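PDB 5YU3: lysine cyclodeaminase from Streptomyces pristinaespiralis, which converts L-lysine to L-pipecolic acid by an NAD-dependent cyclodeamination and probably turns L-ornithine into L-proline in the same way. Local coordinates for residues T146-S158 / R176-V188. Residues are numbered along the deposited sequence; the frame is centred on the assembly and turned at random.
Sequences TGAQAVTQLHALS and RESFARRAAFTGV. With NAD (nicotinamide-adenine-dinucleotide), chain F.
Arg-182 reaches across to the loop 146-147 and grips Thr-146 O end-on with both terminal nitrogens. Arg-182 NH2 makes the shorter, straighter bond to Thr-146 O, 2.8 Å, almost in line with the C=O, whereas NH1 comes from above the carbonyl plane and adds a weak bond to Gly-147 O. A bend at chi3 turns the guanidinium back to the loop, and Ser-178 OG, accepting from Arg-182 NH2 at 2.9 Å, helps fix its rotation. Beside it the Phe-179 ring, its CG anti to the backbone N (chi1 -175°), packs against the start of helix 148-158, with Thr-146 CG2 over one face near the rim and Ala-150 CB at Phe-179 CE1, 3.8 Å. Further along, Leu-154 drives its two methyls into the second segment; CD2 presses on Ala-183 CB at a tight 3.4 Å, while CD1 slides past Val-188. Phe-185 turns its CE2-CZ edge onto the face of the His-155 imidazole, a T-shaped pair with centroids 5.0 Å apart and planes at 67°. The imidazole NE2 is hydrogen-bonded to Asp-21 OD1 and its ND1 to the hydroxyl of Tyr-341 of the second subunit. Thr-186 OG1 donates to Ala-183 O and accepts from Val-188 N, an ST turn that leads into strand 189-192. Helices 148-158 and 179-183 cross at -48°, their axes 10.2 Å apart at closest approach. On the loop's ligand side, the amides of Ala-148 and Gln-149 donate to the NAD phosphate oxygens O2A and O1N, and Gly-147 CA comes within 3.3 Å of NAD O5B, consistent with the glycine-rich dinucleotide-binding turn of a Rossmann fold.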
loop_
_atom_site.group_PDB
_atom_site.type_symbol
_atom_site.label_atom_id
_atom_site.label_comp_id
_atom_site.label_asym_id
_atom_site.label_seq_id
_atom_site.Cartn_x
_atom_site.Cartn_y
_atom_site.Cartn_z
ATOM N N THR A 146 21.730 6.286 -18.335
ATOM C CA THR A 146 21.610 5.094 -19.165
ATOM C C THR A 146 21.509 3.867 -18.272
ATOM O O THR A 146 22.247 2.889 -18.446
ATOM C CB THR A 146 22.786 4.966 -20.145
ATOM O OG1 THR A 146 24.015 4.848 -19.426
ATOM C CG2 THR A 146 22.848 6.184 -21.062
ATOM N N GLY A 147 20.599 3.917 -17.311
ATOM C CA GLY A 147 20.284 2.772 -16.480
ATOM C C GLY A 147 19.104 2.002 -17.027
ATOM O O GLY A 147 18.926 1.871 -18.247
ATOM N N ALA A 148 18.255 1.522 -16.117
ATOM C CA ALA A 148 17.168 0.637 -16.527
ATOM C C ALA A 148 16.114 1.372 -17.349
ATOM O O ALA A 148 15.711 0.890 -18.412
ATOM C CB ALA A 148 16.536 -0.031 -15.304
ATOM N N GLN A 149 15.630 2.533 -16.877
ATOM C CA GLN A 149 14.555 3.191 -17.625
ATOM C C GLN A 149 15.019 3.605 -19.015
ATOM O O GLN A 149 14.228 3.594 -19.966
ATOM C CB GLN A 149 14.027 4.421 -16.873
ATOM C CG GLN A 149 13.381 4.128 -15.515
ATOM C CD GLN A 149 12.486 2.909 -15.523
ATOM O OE1 GLN A 149 11.562 2.804 -16.339
ATOM N NE2 GLN A 149 12.742 1.981 -14.593
ATOM N N ALA A 150 16.292 3.970 -19.151
ATOM C CA ALA A 150 16.791 4.399 -20.452
ATOM C C ALA A 150 16.579 3.324 -21.506
ATOM O O ALA A 150 16.336 3.639 -22.678
ATOM C CB ALA A 150 18.273 4.770 -20.345
ATOM N N VAL A 151 16.629 2.050 -21.106
ATOM C CA VAL A 151 16.417 0.966 -22.066
ATOM C C VAL A 151 15.023 1.055 -22.671
ATOM O O VAL A 151 14.861 1.022 -23.895
ATOM C CB VAL A 151 16.669 -0.403 -21.402
ATOM C CG1 VAL A 151 16.328 -1.560 -22.372
ATOM C CG2 VAL A 151 18.116 -0.491 -20.905
ATOM N N THR A 152 13.987 1.197 -21.830
ATOM C CA THR A 152 12.642 1.233 -22.386
ATOM C C THR A 152 12.262 2.609 -22.919
ATOM O O THR A 152 11.352 2.693 -23.750
ATOM C CB THR A 152 11.601 0.771 -21.360
ATOM O OG1 THR A 152 11.822 1.441 -20.117
ATOM C CG2 THR A 152 11.697 -0.759 -21.148
ATOM N N GLN A 153 12.931 3.681 -22.470
ATOM C CA GLN A 153 12.759 4.973 -23.131
ATOM C C GLN A 153 13.174 4.871 -24.592
ATOM O O GLN A 153 12.414 5.241 -25.494
ATOM C CB GLN A 153 13.575 6.063 -22.420
ATOM C CG GLN A 153 13.097 6.413 -21.001
ATOM C CD GLN A 153 11.734 7.069 -20.999
ATOM O OE1 GLN A 153 11.520 8.083 -21.674
ATOM N NE2 GLN A 153 10.790 6.484 -20.254
ATOM N N LEU A 154 14.384 4.361 -24.839
ATOM C CA LEU A 154 14.853 4.192 -26.213
ATOM C C LEU A 154 13.944 3.239 -26.985
ATOM O O LEU A 154 13.542 3.530 -28.116
ATOM C CB LEU A 154 16.296 3.688 -26.215
ATOM C CG LEU A 154 16.765 3.174 -27.585
ATOM C CD1 LEU A 154 16.670 4.279 -28.627
ATOM C CD2 LEU A 154 18.173 2.665 -27.504
ATOM N N HIS A 155 13.557 2.122 -26.367
ATOM C CA HIS A 155 12.754 1.142 -27.088
ATOM C C HIS A 155 11.400 1.723 -27.482
ATOM O O HIS A 155 11.022 1.697 -28.658
ATOM C CB HIS A 155 12.583 -0.125 -26.246
ATOM C CG HIS A 155 11.754 -1.170 -26.920
ATOM N ND1 HIS A 155 10.922 -2.029 -26.232
ATOM C CD2 HIS A 155 11.626 -1.486 -28.231
ATOM C CE1 HIS A 155 10.324 -2.835 -27.094
ATOM N NE2 HIS A 155 10.731 -2.524 -28.314
ATOM N N ALA A 156 10.661 2.276 -26.509
ATOM C CA ALA A 156 9.342 2.833 -26.813
ATOM C C ALA A 156 9.426 3.953 -27.848
ATOM O O ALA A 156 8.624 4.009 -28.785
ATOM C CB ALA A 156 8.678 3.351 -25.535
ATOM N N LEU A 157 10.369 4.882 -27.674
ATOM C CA LEU A 157 10.442 6.002 -28.608
ATOM C C LEU A 157 10.799 5.531 -30.010
ATOM O O LEU A 157 10.300 6.091 -30.994
ATOM C CB LEU A 157 11.445 7.047 -28.111
ATOM C CG LEU A 157 10.957 7.731 -26.830
ATOM C CD1 LEU A 157 12.073 8.557 -26.195
ATOM C CD2 LEU A 157 9.721 8.577 -27.105
ATOM N N SER A 158 11.631 4.488 -30.120
ATOM C CA SER A 158 11.979 3.953 -31.434
ATOM C C SER A 158 10.780 3.339 -32.148
ATOM O O SER A 158 10.824 3.187 -33.373
ATOM C CB SER A 158 13.113 2.923 -31.316
ATOM O OG SER A 158 12.622 1.650 -30.886
ATOM N N ARG A 176 27.388 4.055 -18.995
ATOM C CA ARG A 176 27.198 4.574 -20.343
ATOM C C ARG A 176 27.868 3.680 -21.380
ATOM O O ARG A 176 27.377 3.567 -22.506
ATOM C CB ARG A 176 27.713 6.014 -20.432
ATOM C CG ARG A 176 29.203 6.187 -20.199
ATOM C CD ARG A 176 29.561 7.676 -20.141
ATOM N NE ARG A 176 31.004 7.896 -20.033
ATOM C CZ ARG A 176 31.605 8.549 -19.043
ATOM N NH1 ARG A 176 30.901 9.044 -18.030
ATOM N NH2 ARG A 176 32.927 8.692 -19.061
ATOM N N GLU A 177 28.970 3.019 -21.017
ATOM C CA GLU A 177 29.655 2.161 -21.979
ATOM C C GLU A 177 28.910 0.855 -22.224
ATOM O O GLU A 177 29.025 0.285 -23.310
ATOM C CB GLU A 177 31.091 1.894 -21.516
ATOM C CG GLU A 177 32.021 3.069 -21.847
ATOM C CD GLU A 177 33.211 3.180 -20.912
ATOM O OE1 GLU A 177 33.662 4.322 -20.650
ATOM O OE2 GLU A 177 33.704 2.129 -20.447
ATOM N N SER A 178 28.125 0.384 -21.254
ATOM C CA SER A 178 27.355 -0.839 -21.444
ATOM C C SER A 178 26.030 -0.605 -22.150
ATOM O O SER A 178 25.341 -1.582 -22.480
ATOM C CB SER A 178 27.086 -1.515 -20.096
ATOM O OG SER A 178 26.141 -0.766 -19.339
ATOM N N PHE A 179 25.642 0.654 -22.380
ATOM C CA PHE A 179 24.294 0.897 -22.875
ATOM C C PHE A 179 24.115 0.368 -24.293
ATOM O O PHE A 179 23.063 -0.192 -24.615
ATOM C CB PHE A 179 23.934 2.385 -22.810
ATOM C CG PHE A 179 22.515 2.656 -23.194
ATOM C CD1 PHE A 179 21.473 2.234 -22.366
ATOM C CD2 PHE A 179 22.209 3.261 -24.407
ATOM C CE1 PHE A 179 20.159 2.448 -22.727
ATOM C CE2 PHE A 179 20.896 3.482 -24.780
ATOM C CZ PHE A 179 19.860 3.073 -23.930
ATOM N N ALA A 180 25.133 0.515 -25.149
ATOM C CA ALA A 180 24.984 0.074 -26.532
ATOM C C ALA A 180 24.603 -1.404 -26.616
ATOM O O ALA A 180 23.752 -1.780 -27.429
ATOM C CB ALA A 180 26.268 0.352 -27.320
ATOM N N ARG A 181 25.191 -2.253 -25.769
ATOM C CA ARG A 181 24.827 -3.669 -25.816
ATOM C C ARG A 181 23.388 -3.890 -25.360
ATOM O O ARG A 181 22.669 -4.714 -25.934
ATOM C CB ARG A 181 25.777 -4.506 -24.963
ATOM C CG ARG A 181 25.501 -6.004 -25.067
ATOM C CD ARG A 181 26.721 -6.824 -24.651
ATOM N NE ARG A 181 26.537 -8.269 -24.841
ATOM C CZ ARG A 181 25.740 -9.038 -24.105
ATOM N NH1 ARG A 181 25.047 -8.512 -23.106
ATOM N NH2 ARG A 181 25.646 -10.338 -24.363
ATOM N N ARG A 182 22.955 -3.184 -24.313
ATOM C CA ARG A 182 21.570 -3.326 -23.859
ATOM C C ARG A 182 20.578 -2.799 -24.889
ATOM O O ARG A 182 19.437 -3.268 -24.944
ATOM C CB ARG A 182 21.385 -2.600 -22.519
ATOM C CG ARG A 182 22.040 -3.303 -21.340
ATOM C CD ARG A 182 21.831 -2.523 -20.039
ATOM N NE ARG A 182 22.849 -1.484 -19.863
ATOM C CZ ARG A 182 22.594 -0.223 -19.508
ATOM N NH1 ARG A 182 21.345 0.180 -19.286
ATOM N NH2 ARG A 182 23.597 0.635 -19.377
ATOM N N ALA A 183 20.982 -1.824 -25.706
ATOM C CA ALA A 183 20.111 -1.185 -26.688
ATOM C C ALA A 183 20.146 -1.844 -28.061
ATOM O O ALA A 183 19.328 -1.493 -28.921
ATOM C CB ALA A 183 20.513 0.284 -26.858
ATOM N N ALA A 184 21.066 -2.786 -28.279
ATOM C CA ALA A 184 21.362 -3.264 -29.630
ATOM C C ALA A 184 20.118 -3.754 -30.362
ATOM O O ALA A 184 19.955 -3.497 -31.565
ATOM C CB ALA A 184 22.411 -4.378 -29.561
ATOM N N PHE A 185 19.225 -4.457 -29.657
ATOM C CA PHE A 185 18.077 -5.076 -30.312
ATOM C C PHE A 185 17.181 -4.061 -31.004
ATOM O O PHE A 185 16.468 -4.424 -31.945
ATOM C CB PHE A 185 17.257 -5.902 -29.301
ATOM C CG PHE A 185 16.334 -5.078 -28.422
ATOM C CD1 PHE A 185 16.799 -4.517 -27.244
ATOM C CD2 PHE A 185 14.996 -4.889 -28.768
ATOM C CE1 PHE A 185 15.952 -3.761 -26.426
ATOM C CE2 PHE A 185 14.145 -4.125 -27.952
ATOM C CZ PHE A 185 14.631 -3.571 -26.785
ATOM N N THR A 186 17.207 -2.792 -30.565
ATOM C CA THR A 186 16.346 -1.773 -31.153
ATOM C C THR A 186 16.811 -1.338 -32.529
ATOM O O THR A 186 16.023 -0.738 -33.272
ATOM C CB THR A 186 16.292 -0.527 -30.267
ATOM O OG1 THR A 186 17.597 0.071 -30.228
ATOM C CG2 THR A 186 15.860 -0.892 -28.846
ATOM N N GLY A 187 18.072 -1.585 -32.866
ATOM C CA GLY A 187 18.614 -1.132 -34.128
ATOM C C GLY A 187 18.967 0.341 -34.179
ATOM O O GLY A 187 19.345 0.832 -35.253
ATOM N N VAL A 188 18.837 1.066 -33.071
ATOM C CA VAL A 188 19.204 2.481 -33.023
ATOM C C VAL A 188 20.670 2.574 -32.619
ATOM O O VAL A 188 21.058 2.100 -31.545
ATOM C CB VAL A 188 18.306 3.257 -32.043
ATOM C CG1 VAL A 188 18.745 4.723 -31.960
ATOM C CG2 VAL A 188 16.847 3.162 -32.453
HETATM P PA NAD F . 18.944 3.167 -12.580
HETATM O O1A NAD F . 19.695 3.163 -11.286
HETATM O O2A NAD F . 18.808 1.886 -13.379
HETATM O O5B NAD F . 19.657 4.218 -13.569
HETATM C C5B NAD F . 19.859 5.572 -13.148
HETATM C C4B NAD F . 21.133 6.048 -13.831
HETATM O O4B NAD F . 21.299 7.448 -13.594
HETATM C C3B NAD F . 22.377 5.369 -13.248
HETATM O O3B NAD F . 23.086 4.659 -14.286
HETATM C C2B NAD F . 23.202 6.523 -12.703
HETATM O O2B NAD F . 24.608 6.359 -12.865
HETATM C C1B NAD F . 22.702 7.680 -13.539
HETATM N N9A NAD F . 22.930 9.037 -12.998
HETATM C C8A NAD F . 22.895 9.448 -11.709
HETATM N N7A NAD F . 23.139 10.796 -11.636
HETATM C C5A NAD F . 23.324 11.238 -12.902
HETATM C C6A NAD F . 23.622 12.522 -13.564
HETATM N N6A NAD F . 23.765 13.659 -12.842
HETATM N N1A NAD F . 23.717 12.527 -14.912
HETATM C C2A NAD F . 23.579 11.423 -15.670
HETATM N N3A NAD F . 23.323 10.217 -15.138
HETATM C C4A NAD F . 23.185 10.074 -13.790
HETATM O O3 NAD F . 17.464 3.760 -12.267
HETATM P PN NAD F . 16.206 3.804 -13.255
HETATM O O1N NAD F . 16.707 4.037 -14.662
HETATM O O2N NAD F . 15.329 2.610 -12.946
HETATM O O5D NAD F . 15.409 5.103 -12.727
HETATM C C5D NAD F . 15.890 6.414 -13.031
HETATM C C4D NAD F . 14.895 7.441 -12.489
HETATM O O4D NAD F . 13.609 7.226 -13.070
HETATM C C3D NAD F . 14.701 7.309 -10.988
HETATM O O3D NAD F . 14.530 8.630 -10.428
HETATM C C2D NAD F . 13.385 6.572 -10.873
HETATM O O2D NAD F . 12.748 6.751 -9.600
HETATM C C1D NAD F . 12.634 7.205 -12.026
HETATM N N1N NAD F . 11.453 6.476 -12.474
HETATM C C2N NAD F . 10.424 7.190 -12.948
HETATM C C3N NAD F . 9.264 6.568 -13.389
HETATM C C7N NAD F . 8.154 7.410 -13.924
HETATM O O7N NAD F . 7.053 6.928 -14.101
HETATM N N7N NAD F . 8.421 8.688 -14.243
HETATM C C4N NAD F . 9.179 5.173 -13.378
HETATM C C5N NAD F . 10.280 4.459 -12.908
HETATM C C6N NAD F . 11.420 5.131 -12.465
HETATM O O HOH W 1 13.040 -0.485 -32.495
#